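Local coordinates for cellulosomal scaffoldin adaptor protein B (Acetivibrio cellulolyticus, PDB 4U3S), which acts as an adaptor scaffoldin of the cellulosome, its third type II cohesin domain, the part described here, very probably binding a dockerin module of a partner protein, at residues 36-41 and 88-93; 22-27 and 112-117; 30-35 and 143-148; 67-72 and 106-111. One frame throughout, in Å; residues are numbered along the deposited sequence.

The four contacts lie within one cohesin domain, a β-sandwich of two facing sheets. Contacts 1 and 3 share strand 32-40, which pairs with strand 88-95 in one and with strand 143-147 in the other; their centres are about 15 Å apart. Contact 2 joins strands 19-27 and 111-120 of the opposing sheet, its centre about 11 Å from that of contact 1, and the two meet through Leu91 and Val116. Contact 4 ties two loops together, its centre about 10 Å from that of contact 3. Along the chain the segments run 22-27, 30-35, 36-41, 67-72, 88-93, 106-111, 112-117 and 143-148, so strands distant in sequence close one compact domain.

Contact 1: residues 36-41 and 88-93; sequences QVNIKY and ILNLSR
Ile39 and Leu91 form the apolar centre, CD1 of Ile39 resting 3.8 Å from CD1 of Leu91. The same Leu91 methyl also lies near Val37 CG2. At the far end of this side of the sheet the Tyr41 ring crosses Leu89 at about a right angle, its CE1 3.6 Å from Leu89 CG. Between the strands the backbones are antiparallel, with Val37-Leu91 and Ile39-Leu89 as hydrogen-bonded pairs; Ile39 N to Leu89 O, at 2.8 Å, is one of four such bonds.

The other side is mainly polar, with Ile88 at its end beside Asn38 and Lys40. Asn90 is its hub: with CG trans to the backbone N (chi1 -165°), its amide reaches across to the partner strand. Asn90 ND2 donates to Asn38 OD1 over 2.9 Å, straight (174°) and on a lone pair in the carbonyl plane. Asn90 OD1 in turn accepts from Gln36 NE2, also at 2.9 Å, although the two amide planes stand nearly perpendicular (89°). One carboxamide is thus gripped at both ends, which fixes its rotation. Asn38 ND2 finds Glu131 O, and Gln36 OE1 bonds the backbone of a second protein chain in the assembly, so this row borders the partner interface.

Leu89 and Leu91 point into the sandwich, against Phe118 and Val116 of strand 111-120; strand 32-40 is flanked further by strand 143-147, and strand 88-95 by strand 76-80.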
loop_
_atom_site.group_PDB
_atom_site.type_symbol
_atom_site.label_atom_id
_atom_site.label_comp_id
_atom_site.label_asym_id
_atom_site.label_seq_id
_atom_site.Cartn_x
_atom_site.Cartn_y
_atom_site.Cartn_z
ATOM N N GLN A 36 -6.920 6.328 2.877
ATOM C CA GLN A 36 -5.914 5.499 3.575
ATOM C C GLN A 36 -5.431 6.366 4.719
ATOM O O GLN A 36 -5.065 7.513 4.495
ATOM C CB GLN A 36 -4.768 5.084 2.654
ATOM C CG GLN A 36 -3.636 4.392 3.402
ATOM C CD GLN A 36 -2.530 3.849 2.505
ATOM O OE1 GLN A 36 -2.431 4.207 1.325
ATOM N NE2 GLN A 36 -1.676 3.023 3.067
ATOM N N VAL A 37 -5.440 5.849 5.932
ATOM C CA VAL A 37 -4.943 6.598 7.079
ATOM C C VAL A 37 -3.998 5.776 7.920
ATOM O O VAL A 37 -4.129 4.544 8.022
ATOM C CB VAL A 37 -6.072 7.184 7.990
ATOM C CG1 VAL A 37 -6.883 8.225 7.266
ATOM C CG2 VAL A 37 -6.977 6.113 8.577
ATOM N N ASN A 38 -3.044 6.477 8.526
ATOM C CA ASN A 38 -2.052 5.897 9.391
ATOM C C ASN A 38 -2.247 6.483 10.789
ATOM O O ASN A 38 -2.240 7.693 10.976
ATOM C CB ASN A 38 -0.672 6.232 8.840
ATOM C CG ASN A 38 0.417 5.392 9.454
ATOM O OD1 ASN A 38 0.574 4.210 9.094
ATOM N ND2 ASN A 38 1.172 5.987 10.402
ATOM N N ILE A 39 -2.380 5.617 11.776
ATOM C CA ILE A 39 -2.762 6.015 13.138
ATOM C C ILE A 39 -1.739 5.465 14.124
ATOM O O ILE A 39 -1.357 4.295 14.029
ATOM C CB ILE A 39 -4.146 5.460 13.470
ATOM C CG1 ILE A 39 -5.214 6.139 12.595
ATOM C CG2 ILE A 39 -4.468 5.623 14.944
ATOM C CD1 ILE A 39 -6.564 5.441 12.649
ATOM N N LYS A 40 -1.322 6.317 15.052
ATOM C CA LYS A 40 -0.342 5.993 16.080
ATOM C C LYS A 40 -1.037 5.975 17.424
ATOM O O LYS A 40 -1.737 6.942 17.774
ATOM C CB LYS A 40 0.778 7.052 16.110
ATOM C CG LYS A 40 1.906 6.748 17.095
ATOM C CD LYS A 40 2.756 5.566 16.618
ATOM C CE LYS A 40 3.852 5.163 17.600
ATOM N NZ LYS A 40 3.333 4.478 18.813
ATOM N N TYR A 41 -0.818 4.899 18.163
ATOM C CA TYR A 41 -1.301 4.763 19.544
ATOM C C TYR A 41 -0.187 4.143 20.386
ATOM O O TYR A 41 0.813 3.667 19.852
ATOM C CB TYR A 41 -2.565 3.895 19.596
ATOM C CG TYR A 41 -2.406 2.442 19.166
ATOM C CD1 TYR A 41 -2.280 2.081 17.831
ATOM C CD2 TYR A 41 -2.396 1.423 20.115
ATOM C CE1 TYR A 41 -2.140 0.749 17.442
ATOM C CE2 TYR A 41 -2.253 0.089 19.731
ATOM C CZ TYR A 41 -2.130 -0.236 18.394
ATOM O OH TYR A 41 -1.987 -1.555 18.009
ATOM N N ILE A 88 1.104 1.081 15.543
ATOM C CA ILE A 88 0.741 1.718 14.271
ATOM C C ILE A 88 -0.359 0.909 13.606
ATOM O O ILE A 88 -0.194 -0.305 13.431
ATOM C CB ILE A 88 1.922 1.844 13.291
ATOM C CG1 ILE A 88 2.924 2.852 13.833
ATOM C CG2 ILE A 88 1.434 2.342 11.917
ATOM C CD1 ILE A 88 4.322 2.694 13.299
ATOM N N LEU A 89 -1.473 1.574 13.283
ATOM C CA LEU A 89 -2.486 1.014 12.385
ATOM C C LEU A 89 -2.443 1.742 11.048
ATOM O O LEU A 89 -2.217 2.969 10.982
ATOM C CB LEU A 89 -3.886 1.162 12.954
ATOM C CG LEU A 89 -4.104 0.661 14.376
ATOM C CD1 LEU A 89 -5.553 0.873 14.778
ATOM C CD2 LEU A 89 -3.654 -0.793 14.500
ATOM N N ASN A 90 -2.628 0.968 9.984
ATOM C CA ASN A 90 -2.809 1.530 8.678
ATOM C C ASN A 90 -4.009 0.881 8.008
ATOM O O ASN A 90 -4.038 -0.332 7.806
ATOM C CB ASN A 90 -1.555 1.346 7.857
ATOM C CG ASN A 90 -1.573 2.213 6.642
ATOM O OD1 ASN A 90 -2.204 1.884 5.647
ATOM N ND2 ASN A 90 -0.896 3.335 6.714
ATOM N N LEU A 91 -4.997 1.708 7.710
ATOM C CA LEU A 91 -6.328 1.276 7.285
ATOM C C LEU A 91 -6.633 1.920 5.958
ATOM O O LEU A 91 -6.293 3.070 5.739
ATOM C CB LEU A 91 -7.349 1.828 8.294
ATOM C CG LEU A 91 -7.059 1.755 9.790
ATOM C CD1 LEU A 91 -8.047 2.594 10.562
ATOM C CD2 LEU A 91 -7.232 0.297 10.148
ATOM N N SER A 92 -7.291 1.214 5.057
ATOM C CA SER A 92 -7.688 1.793 3.797
ATOM C C SER A 92 -8.982 1.145 3.289
ATOM O O SER A 92 -9.215 -0.047 3.527
ATOM C CB SER A 92 -6.599 1.562 2.757
ATOM O OG SER A 92 -7.016 2.204 1.554
ATOM N N ARG A 93 -9.813 1.942 2.619
ATOM C CA ARG A 93 -10.983 1.414 1.913
ATOM C C ARG A 93 -11.275 2.316 0.731
ATOM O O ARG A 93 -11.062 3.538 0.815
ATOM C CB ARG A 93 -12.183 1.346 2.847
ATOM C CG ARG A 93 -13.395 0.629 2.302
ATOM C CD ARG A 93 -14.467 0.467 3.391
ATOM N NE ARG A 93 -15.657 -0.139 2.796
ATOM C CZ ARG A 93 -15.969 -1.430 2.836
ATOM N NH1 ARG A 93 -15.217 -2.294 3.492
ATOM N NH2 ARG A 93 -17.043 -1.870 2.200
#

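Contact 2: residues 22-27 and 112-117; sequences ATVKIN and TVAVVG
Val24 meets two consecutive residues of the partner strand, Val113 and Ala114, and this double pairing shapes the backbone hydrogen bonding. Val24 O accepts from Val113 N at 2.8 Å in a straight bond (170°), and also from Ala114 N, which stands at 3.5 Å and holds it only weakly. Val24 N donates to Ala114 O. Toward the other end the pairing is regular: Ala22 and Val116 form a hydrogen-bonded pair in which Ala22 N donates to Val116 O at 2.8 Å and Val116 N returns the bond to Ala22 O. Past the doubled position the register has moved by one residue, so that Lys25 lies opposite Thr112.

The apolar contacts follow the same pattern. On the buried side Val24 CG1 packs 3.6 Å from Val113 CG2, the branch of Val113 held between its own backbone N and carbonyl carbon, while Ala22 CB touches Val116 CG2 at 3.9 Å. Ile26 CG1 adds a looser touch on Val113 CG1. Here Phe32 and Tyr35 of the facing sheet close over Val113, and Tyr35 also reaches Ala114.

Methyl and hydroxyl groups meet on the opposite side of the strands. Thr23 CG2 presses against Thr112 CG2 at 3.4 Å, closer than carbons usually come, and Thr23 OG1 lies 3.8 Å from Val115 CG2.

The arrangement is a classic β-bulge in strand 111-120, where Val113 and Ala114 together face Val24 of strand 19-27, within one sheet of the cohesin β-sandwich.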
loop_
_atom_site.group_PDB
_atom_site.type_symbol
_atom_site.label_atom_id
_atom_site.label_comp_id
_atom_site.label_asym_id
_atom_site.label_seq_id
_atom_site.Cartn_x
_atom_site.Cartn_y
_atom_site.Cartn_z
ATOM N N ALA A 22 -13.149 4.338 18.093
ATOM C CA ALA A 22 -12.646 5.494 17.360
ATOM C C ALA A 22 -13.220 5.480 15.960
ATOM O O ALA A 22 -12.979 4.575 15.183
ATOM C CB ALA A 22 -11.131 5.484 17.326
ATOM N N THR A 23 -14.015 6.473 15.637
ATOM C CA THR A 23 -14.592 6.569 14.308
ATOM C C THR A 23 -13.864 7.619 13.472
ATOM O O THR A 23 -13.761 8.793 13.869
ATOM C CB THR A 23 -16.085 6.931 14.354
ATOM O OG1 THR A 23 -16.816 5.873 14.982
ATOM C CG2 THR A 23 -16.613 7.111 12.944
ATOM N N VAL A 24 -13.390 7.194 12.312
ATOM C CA VAL A 24 -12.836 8.128 11.325
ATOM C C VAL A 24 -13.987 8.694 10.506
ATOM O O VAL A 24 -14.761 7.932 9.927
ATOM C CB VAL A 24 -11.826 7.446 10.398
ATOM C CG1 VAL A 24 -11.202 8.485 9.474
ATOM C CG2 VAL A 24 -10.758 6.751 11.227
ATOM N N LYS A 25 -14.046 10.020 10.431
ATOM C CA LYS A 25 -15.184 10.741 9.870
ATOM C C LYS A 25 -14.655 11.806 8.912
ATOM O O LYS A 25 -13.625 12.444 9.178
ATOM C CB LYS A 25 -15.982 11.396 10.988
ATOM C CG LYS A 25 -17.261 12.052 10.523
ATOM C CD LYS A 25 -17.620 13.256 11.382
ATOM C CE LYS A 25 -18.883 13.941 10.869
ATOM N NZ LYS A 25 -18.753 14.464 9.473
ATOM N N ILE A 26 -15.307 11.951 7.766
ATOM C CA ILE A 26 -15.002 13.059 6.838
ATOM C C ILE A 26 -16.165 14.035 6.717
ATOM O O ILE A 26 -17.343 13.710 6.979
ATOM C CB ILE A 26 -14.541 12.595 5.434
ATOM C CG1 ILE A 26 -15.674 11.891 4.688
ATOM C CG2 ILE A 26 -13.343 11.642 5.550
ATOM C CD1 ILE A 26 -15.370 11.548 3.243
ATOM N N ASN A 27 -15.825 15.258 6.355
ATOM C CA ASN A 27 -16.821 16.293 6.135
ATOM C C ASN A 27 -16.471 17.003 4.865
ATOM O O ASN A 27 -15.354 17.507 4.707
ATOM C CB ASN A 27 -16.870 17.295 7.279
ATOM C CG ASN A 27 -18.080 18.196 7.185
ATOM O OD1 ASN A 27 -19.200 17.715 7.228
ATOM N ND2 ASN A 27 -17.864 19.473 6.988
ATOM N N THR A 112 -19.080 8.862 8.244
ATOM C CA THR A 112 -18.064 7.983 8.828
ATOM C C THR A 112 -17.510 7.037 7.785
ATOM O O THR A 112 -18.219 6.610 6.886
ATOM C CB THR A 112 -18.634 7.196 10.000
ATOM O OG1 THR A 112 -19.644 6.309 9.521
ATOM C CG2 THR A 112 -19.238 8.116 11.058
ATOM N N VAL A 113 -16.222 6.720 7.912
ATOM C CA VAL A 113 -15.550 5.876 6.920
ATOM C C VAL A 113 -14.908 4.630 7.496
ATOM O O VAL A 113 -14.644 3.661 6.770
ATOM C CB VAL A 113 -14.528 6.628 6.083
ATOM C CG1 VAL A 113 -15.203 7.766 5.338
ATOM C CG2 VAL A 113 -13.315 7.085 6.897
ATOM N N ALA A 114 -14.632 4.659 8.790
ATOM C CA ALA A 114 -14.027 3.518 9.445
ATOM C C ALA A 114 -14.235 3.606 10.937
ATOM O O ALA A 114 -14.359 4.704 11.511
ATOM C CB ALA A 114 -12.550 3.473 9.154
ATOM N N VAL A 115 -14.237 2.443 11.573
ATOM C CA VAL A 115 -14.263 2.364 13.030
ATOM C C VAL A 115 -13.192 1.362 13.475
ATOM O O VAL A 115 -13.037 0.286 12.893
ATOM C CB VAL A 115 -15.647 1.965 13.606
ATOM C CG1 VAL A 115 -15.699 2.250 15.098
ATOM C CG2 VAL A 115 -16.775 2.729 12.922
ATOM N N VAL A 116 -12.436 1.758 14.490
ATOM C CA VAL A 116 -11.466 0.881 15.134
ATOM C C VAL A 116 -11.738 0.906 16.627
ATOM O O VAL A 116 -12.265 1.861 17.171
ATOM C CB VAL A 116 -9.983 1.224 14.777
ATOM C CG1 VAL A 116 -9.811 1.253 13.262
ATOM C CG2 VAL A 116 -9.543 2.549 15.321
ATOM N N GLY A 117 -11.430 -0.184 17.295
ATOM C CA GLY A 117 -11.673 -0.318 18.720
ATOM C C GLY A 117 -10.357 -0.220 19.468
ATOM O O GLY A 117 -9.322 -0.645 18.968
#

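Contact 3: residues 30-35 and 143-148; sequences TNFSGY and TTLFNW
At one end of an antiparallel sheet in the cohesin β-sandwich, Phe32-Tyr35 pairs with Leu145-Asn147, and just beyond the strand ends Asn31 and Trp148 stack. Phe32-Asn147 and Tyr35-Leu145 are non-hydrogen-bonded pairs; the register slips by one residue between them.

Ser33 is held twice. Its backbone N donates to Phe146 O at 2.8 Å (163°), and its hydroxyl, placed between the backbone N and the carbonyl carbon by a chi1 of 71°, donates to Asn147 O at 2.7 Å, approaching from well above the carbonyl plane. Phe146 N bonds Gly34 O at 3.0 Å, and the same oxygen lies at the edge of the Phe146 ring, near its plane. Inside the sandwich Leu145 CD2 touches Tyr35 CB at 3.7 Å and more loosely Phe32 CE1, while Phe32 and Tyr35 themselves reach Val113 of the facing sheet. Ser33 and Phe146 also pack on a second protein chain of the assembly.

Tyr101 meets the Trp148 indole edge-to-face. Over one face of that indole lies the Asn31 amide, nearly parallel to it (12°): Asn31 CB sits 3.6 Å from the centroid of the five-membered ring of Trp148 in a CH-pi contact, and Asn31 OD1 lies 3.4 Å from Trp148 CZ2.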
loop_
_atom_site.group_PDB
_atom_site.type_symbol
_atom_site.label_atom_id
_atom_site.label_comp_id
_atom_site.label_asym_id
_atom_site.label_seq_id
_atom_site.Cartn_x
_atom_site.Cartn_y
_atom_site.Cartn_z
ATOM N N THR A 30 -15.023 16.499 -1.602
ATOM C CA THR A 30 -15.669 16.473 -2.908
ATOM C C THR A 30 -15.441 15.151 -3.652
ATOM O O THR A 30 -14.317 14.764 -3.906
ATOM C CB THR A 30 -15.205 17.653 -3.775
ATOM O OG1 THR A 30 -15.572 18.860 -3.107
ATOM C CG2 THR A 30 -15.851 17.621 -5.170
ATOM N N ASN A 31 -16.525 14.481 -4.030
ATOM C CA ASN A 31 -16.431 13.288 -4.884
ATOM C C ASN A 31 -15.541 12.179 -4.302
ATOM O O ASN A 31 -14.850 11.473 -5.030
ATOM C CB ASN A 31 -16.000 13.706 -6.291
ATOM C CG ASN A 31 -17.035 14.603 -6.963
ATOM O OD1 ASN A 31 -18.227 14.526 -6.651
ATOM N ND2 ASN A 31 -16.586 15.468 -7.871
ATOM N N PHE A 32 -15.611 12.028 -2.984
ATOM C CA PHE A 32 -14.797 11.080 -2.214
ATOM C C PHE A 32 -14.976 9.629 -2.683
ATOM O O PHE A 32 -16.105 9.139 -2.815
ATOM C CB PHE A 32 -15.180 11.199 -0.752
ATOM C CG PHE A 32 -14.533 10.210 0.140
ATOM C CD1 PHE A 32 -13.207 10.342 0.532
ATOM C CD2 PHE A 32 -15.271 9.158 0.642
ATOM C CE1 PHE A 32 -12.635 9.404 1.380
ATOM C CE2 PHE A 32 -14.705 8.237 1.489
ATOM C CZ PHE A 32 -13.392 8.371 1.874
ATOM N N SER A 33 -13.859 8.945 -2.908
ATOM C CA SER A 33 -13.884 7.552 -3.383
ATOM C C SER A 33 -13.072 6.606 -2.536
ATOM O O SER A 33 -13.121 5.394 -2.776
ATOM C CB SER A 33 -13.363 7.446 -4.806
ATOM O OG SER A 33 -11.937 7.659 -4.865
ATOM N N GLY A 34 -12.315 7.120 -1.566
ATOM C CA GLY A 34 -11.463 6.238 -0.761
ATOM C C GLY A 34 -10.525 6.961 0.159
ATOM O O GLY A 34 -10.199 8.120 -0.072
ATOM N N TYR A 35 -10.095 6.270 1.207
ATOM C CA TYR A 35 -9.158 6.833 2.159
ATOM C C TYR A 35 -8.050 5.811 2.436
ATOM O O TYR A 35 -8.273 4.599 2.365
ATOM C CB TYR A 35 -9.861 7.204 3.514
ATOM C CG TYR A 35 -10.164 5.991 4.361
ATOM C CD1 TYR A 35 -11.363 5.315 4.219
ATOM C CD2 TYR A 35 -9.203 5.447 5.223
ATOM C CE1 TYR A 35 -11.606 4.156 4.924
ATOM C CE2 TYR A 35 -9.427 4.273 5.906
ATOM C CZ TYR A 35 -10.635 3.636 5.768
ATOM O OH TYR A 35 -10.837 2.457 6.446
ATOM N N THR A 143 -2.722 11.085 6.337
ATOM C CA THR A 143 -3.983 10.880 5.653
ATOM C C THR A 143 -3.836 11.087 4.156
ATOM O O THR A 143 -3.163 12.038 3.697
ATOM C CB THR A 143 -5.130 11.798 6.172
ATOM O OG1 THR A 143 -4.937 13.158 5.757
ATOM C CG2 THR A 143 -5.242 11.728 7.677
ATOM N N THR A 144 -4.485 10.207 3.392
ATOM C CA THR A 144 -4.639 10.411 1.963
ATOM C C THR A 144 -6.073 10.124 1.575
ATOM O O THR A 144 -6.612 9.061 1.910
ATOM C CB THR A 144 -3.690 9.509 1.132
ATOM O OG1 THR A 144 -3.890 8.138 1.489
ATOM C CG2 THR A 144 -2.244 9.865 1.364
ATOM N N LEU A 145 -6.717 11.100 0.957
ATOM C CA LEU A 145 -8.094 10.969 0.494
ATOM C C LEU A 145 -8.114 11.064 -1.017
ATOM O O LEU A 145 -7.257 11.731 -1.614
ATOM C CB LEU A 145 -8.977 12.062 1.102
ATOM C CG LEU A 145 -8.856 12.181 2.620
ATOM C CD1 LEU A 145 -9.672 13.376 3.098
ATOM C CD2 LEU A 145 -9.278 10.888 3.316
ATOM N N PHE A 146 -9.102 10.405 -1.639
ATOM C CA PHE A 146 -9.156 10.262 -3.092
ATOM C C PHE A 146 -10.547 10.578 -3.621
ATOM O O PHE A 146 -11.525 10.414 -2.912
ATOM C CB PHE A 146 -8.775 8.825 -3.481
ATOM C CG PHE A 146 -7.346 8.481 -3.121
ATOM C CD1 PHE A 146 -7.033 8.072 -1.843
ATOM C CD2 PHE A 146 -6.335 8.610 -4.032
ATOM C CE1 PHE A 146 -5.718 7.799 -1.491
ATOM C CE2 PHE A 146 -5.013 8.310 -3.684
ATOM C CZ PHE A 146 -4.713 7.913 -2.418
ATOM N N ASN A 147 -10.612 11.033 -4.871
ATOM C CA ASN A 147 -11.885 11.350 -5.484
ATOM C C ASN A 147 -12.242 10.305 -6.529
ATOM O O ASN A 147 -11.448 9.381 -6.821
ATOM C CB ASN A 147 -11.884 12.747 -6.068
ATOM C CG ASN A 147 -10.907 12.912 -7.211
ATOM O OD1 ASN A 147 -10.613 11.971 -7.946
ATOM N ND2 ASN A 147 -10.429 14.147 -7.400
ATOM N N TRP A 148 -13.432 10.444 -7.102
ATOM C CA TRP A 148 -13.945 9.409 -7.969
ATOM C C TRP A 148 -13.394 9.430 -9.385
ATOM O O TRP A 148 -13.791 8.599 -10.214
ATOM C CB TRP A 148 -15.460 9.395 -7.969
ATOM C CG TRP A 148 -16.185 10.607 -8.546
ATOM C CD1 TRP A 148 -15.686 11.641 -9.268
ATOM C CD2 TRP A 148 -17.593 10.812 -8.468
ATOM N NE1 TRP A 148 -16.711 12.504 -9.642
ATOM C CE2 TRP A 148 -17.892 11.999 -9.165
ATOM C CE3 TRP A 148 -18.636 10.081 -7.895
ATOM C CZ2 TRP A 148 -19.189 12.491 -9.263
ATOM C CZ3 TRP A 148 -19.922 10.571 -7.993
ATOM C CH2 TRP A 148 -20.184 11.768 -8.663
#

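Contact 4: residues 67-72 and 106-111; sequences ELLVNE and SPEETG
Glu108 reaches past Leu68 to the backbone of Leu69, and its side chain can be traced outward atom by atom. CB lies loosely beside Leu68 CD2, at 4.1 Å. CG stands trans to the carbonyl carbon (chi1 -59°), and from there the chain runs extended, sliding past Leu68 in the opposite direction, until CD brings the carboxylate to the 67-72 loop. OE1 accepts from Leu69 N at 2.8 Å; the bond is straight (164°) and meets the carboxylate on its syn side. Leu68 CB is near the same oxygen, at 3.4 Å.

Neither segment is a regular helix or strand here: one loop runs from strand 64-65 toward strand 76-80, the other from helix 98-104 into strand 111-120, and together they border one end of the cohesin β-sandwich, where Leu68 and Leu69 pack on Phe32.

OE2, the other tip of Glu108, accepts from Tyr95 OH and from two waters. Water 1 donates to OE2 at 2.8 Å and accepts from Val70 N at 3.1 Å; water 2 bridges OE2, at 2.7 Å, weakly to Asn71 ND2. At the Gly111 end of the contact Glu67 OE2 lies 3.2 Å from Gly111 CA and accepts a hydrogen bond from Thr112 N.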
loop_
_atom_site.group_PDB
_atom_site.type_symbol
_atom_site.label_atom_id
_atom_site.label_comp_id
_atom_site.label_asym_id
_atom_site.label_seq_id
_atom_site.Cartn_x
_atom_site.Cartn_y
_atom_site.Cartn_z
ATOM N N GLU A 67 -20.481 4.626 7.303
ATOM C CA GLU A 67 -21.645 4.819 6.432
ATOM C C GLU A 67 -21.262 5.004 4.955
ATOM O O GLU A 67 -22.076 4.743 4.061
ATOM C CB GLU A 67 -22.529 5.963 6.921
ATOM C CG GLU A 67 -21.963 7.341 6.856
ATOM C CD GLU A 67 -22.650 8.259 7.857
ATOM O OE1 GLU A 67 -23.903 8.247 7.934
ATOM O OE2 GLU A 67 -21.947 8.961 8.592
ATOM N N LEU A 68 -20.043 5.468 4.700
ATOM C CA LEU A 68 -19.558 5.613 3.326
ATOM C C LEU A 68 -18.762 4.388 2.861
ATOM O O LEU A 68 -18.294 3.602 3.667
ATOM C CB LEU A 68 -18.707 6.868 3.208
ATOM C CG LEU A 68 -19.309 8.166 3.735
ATOM C CD1 LEU A 68 -18.364 9.292 3.351
ATOM C CD2 LEU A 68 -20.742 8.420 3.283
ATOM N N LEU A 69 -18.623 4.251 1.546
ATOM C CA LEU A 69 -17.834 3.186 0.897
ATOM C C LEU A 69 -18.448 1.804 1.066
ATOM O O LEU A 69 -17.725 0.808 1.037
ATOM C CB LEU A 69 -16.365 3.200 1.334
ATOM C CG LEU A 69 -15.647 4.537 1.256
ATOM C CD1 LEU A 69 -14.246 4.508 1.849
ATOM C CD2 LEU A 69 -15.576 5.092 -0.176
ATOM N N VAL A 70 -19.763 1.744 1.200
ATOM C CA VAL A 70 -20.439 0.450 1.367
ATOM C C VAL A 70 -21.384 0.099 0.216
ATOM O O VAL A 70 -22.075 -0.921 0.258
ATOM C CB VAL A 70 -21.123 0.351 2.747
ATOM C CG1 VAL A 70 -20.052 0.339 3.840
ATOM C CG2 VAL A 70 -22.152 1.451 2.948
ATOM N N ASN A 71 -21.408 0.921 -0.833
ATOM C CA ASN A 71 -22.218 0.606 -2.015
ATOM C C ASN A 71 -21.553 -0.472 -2.860
ATOM O O ASN A 71 -20.529 -0.227 -3.551
ATOM C CB ASN A 71 -22.457 1.870 -2.830
ATOM C CG ASN A 71 -23.540 1.707 -3.864
ATOM O OD1 ASN A 71 -23.639 0.666 -4.515
ATOM N ND2 ASN A 71 -24.333 2.758 -4.062
ATOM N N GLU A 72 -22.096 -1.691 -2.784
ATOM C CA GLU A 72 -21.435 -2.843 -3.379
ATOM C C GLU A 72 -21.323 -2.752 -4.914
ATOM O O GLU A 72 -20.426 -3.357 -5.507
ATOM C CB GLU A 72 -22.154 -4.129 -2.972
ATOM C CG GLU A 72 -22.034 -4.432 -1.468
ATOM C CD GLU A 72 -20.658 -4.881 -1.012
ATOM O OE1 GLU A 72 -19.800 -5.172 -1.858
ATOM O OE2 GLU A 72 -20.467 -5.031 0.231
ATOM N N SER A 106 -24.139 10.594 -7.618
ATOM C CA SER A 106 -24.507 10.604 -6.230
ATOM C C SER A 106 -23.237 10.430 -5.413
ATOM O O SER A 106 -22.935 9.327 -4.919
ATOM C CB SER A 106 -25.496 9.480 -5.964
ATOM O OG SER A 106 -26.097 9.662 -4.691
ATOM N N PRO A 107 -22.448 11.496 -5.305
ATOM C CA PRO A 107 -21.188 11.404 -4.588
ATOM C C PRO A 107 -21.365 11.302 -3.096
ATOM O O PRO A 107 -22.340 11.855 -2.561
ATOM C CB PRO A 107 -20.480 12.707 -4.941
ATOM C CG PRO A 107 -21.569 13.660 -5.241
ATOM C CD PRO A 107 -22.682 12.850 -5.835
ATOM N N GLU A 108 -20.454 10.547 -2.459
ATOM C CA GLU A 108 -20.380 10.403 -1.009
ATOM C C GLU A 108 -19.358 11.400 -0.499
ATOM O O GLU A 108 -18.218 11.338 -0.910
ATOM C CB GLU A 108 -19.934 8.980 -0.651
ATOM C CG GLU A 108 -20.871 7.930 -1.195
ATOM C CD GLU A 108 -20.435 6.503 -0.821
ATOM O OE1 GLU A 108 -19.478 6.350 -0.037
ATOM O OE2 GLU A 108 -20.999 5.528 -1.361
ATOM N N GLU A 109 -19.752 12.363 0.323
ATOM C CA GLU A 109 -18.804 13.403 0.697
ATOM C C GLU A 109 -18.646 13.651 2.181
ATOM O O GLU A 109 -17.667 14.286 2.597
ATOM C CB GLU A 109 -19.196 14.719 0.000
ATOM C CG GLU A 109 -19.221 14.566 -1.508
ATOM C CD GLU A 109 -19.567 15.837 -2.267
ATOM O OE1 GLU A 109 -20.403 16.649 -1.784
ATOM O OE2 GLU A 109 -19.007 15.997 -3.369
ATOM N N THR A 110 -19.604 13.196 2.972
ATOM C CA THR A 110 -19.631 13.479 4.377
ATOM C C THR A 110 -20.163 12.244 5.072
ATOM O O THR A 110 -21.205 11.697 4.680
ATOM C CB THR A 110 -20.570 14.686 4.694
ATOM O OG1 THR A 110 -20.047 15.878 4.106
ATOM C CG2 THR A 110 -20.730 14.878 6.200
ATOM N N GLY A 111 -19.466 11.814 6.114
ATOM C CA GLY A 111 -19.889 10.685 6.929
ATOM C C GLY A 111 -18.735 9.890 7.488
ATOM O O GLY A 111 -17.564 10.192 7.256
HETATM O O HOH W 1 -21.939 3.862 0.747
HETATM O O HOH W 2 -23.441 5.575 -2.561
#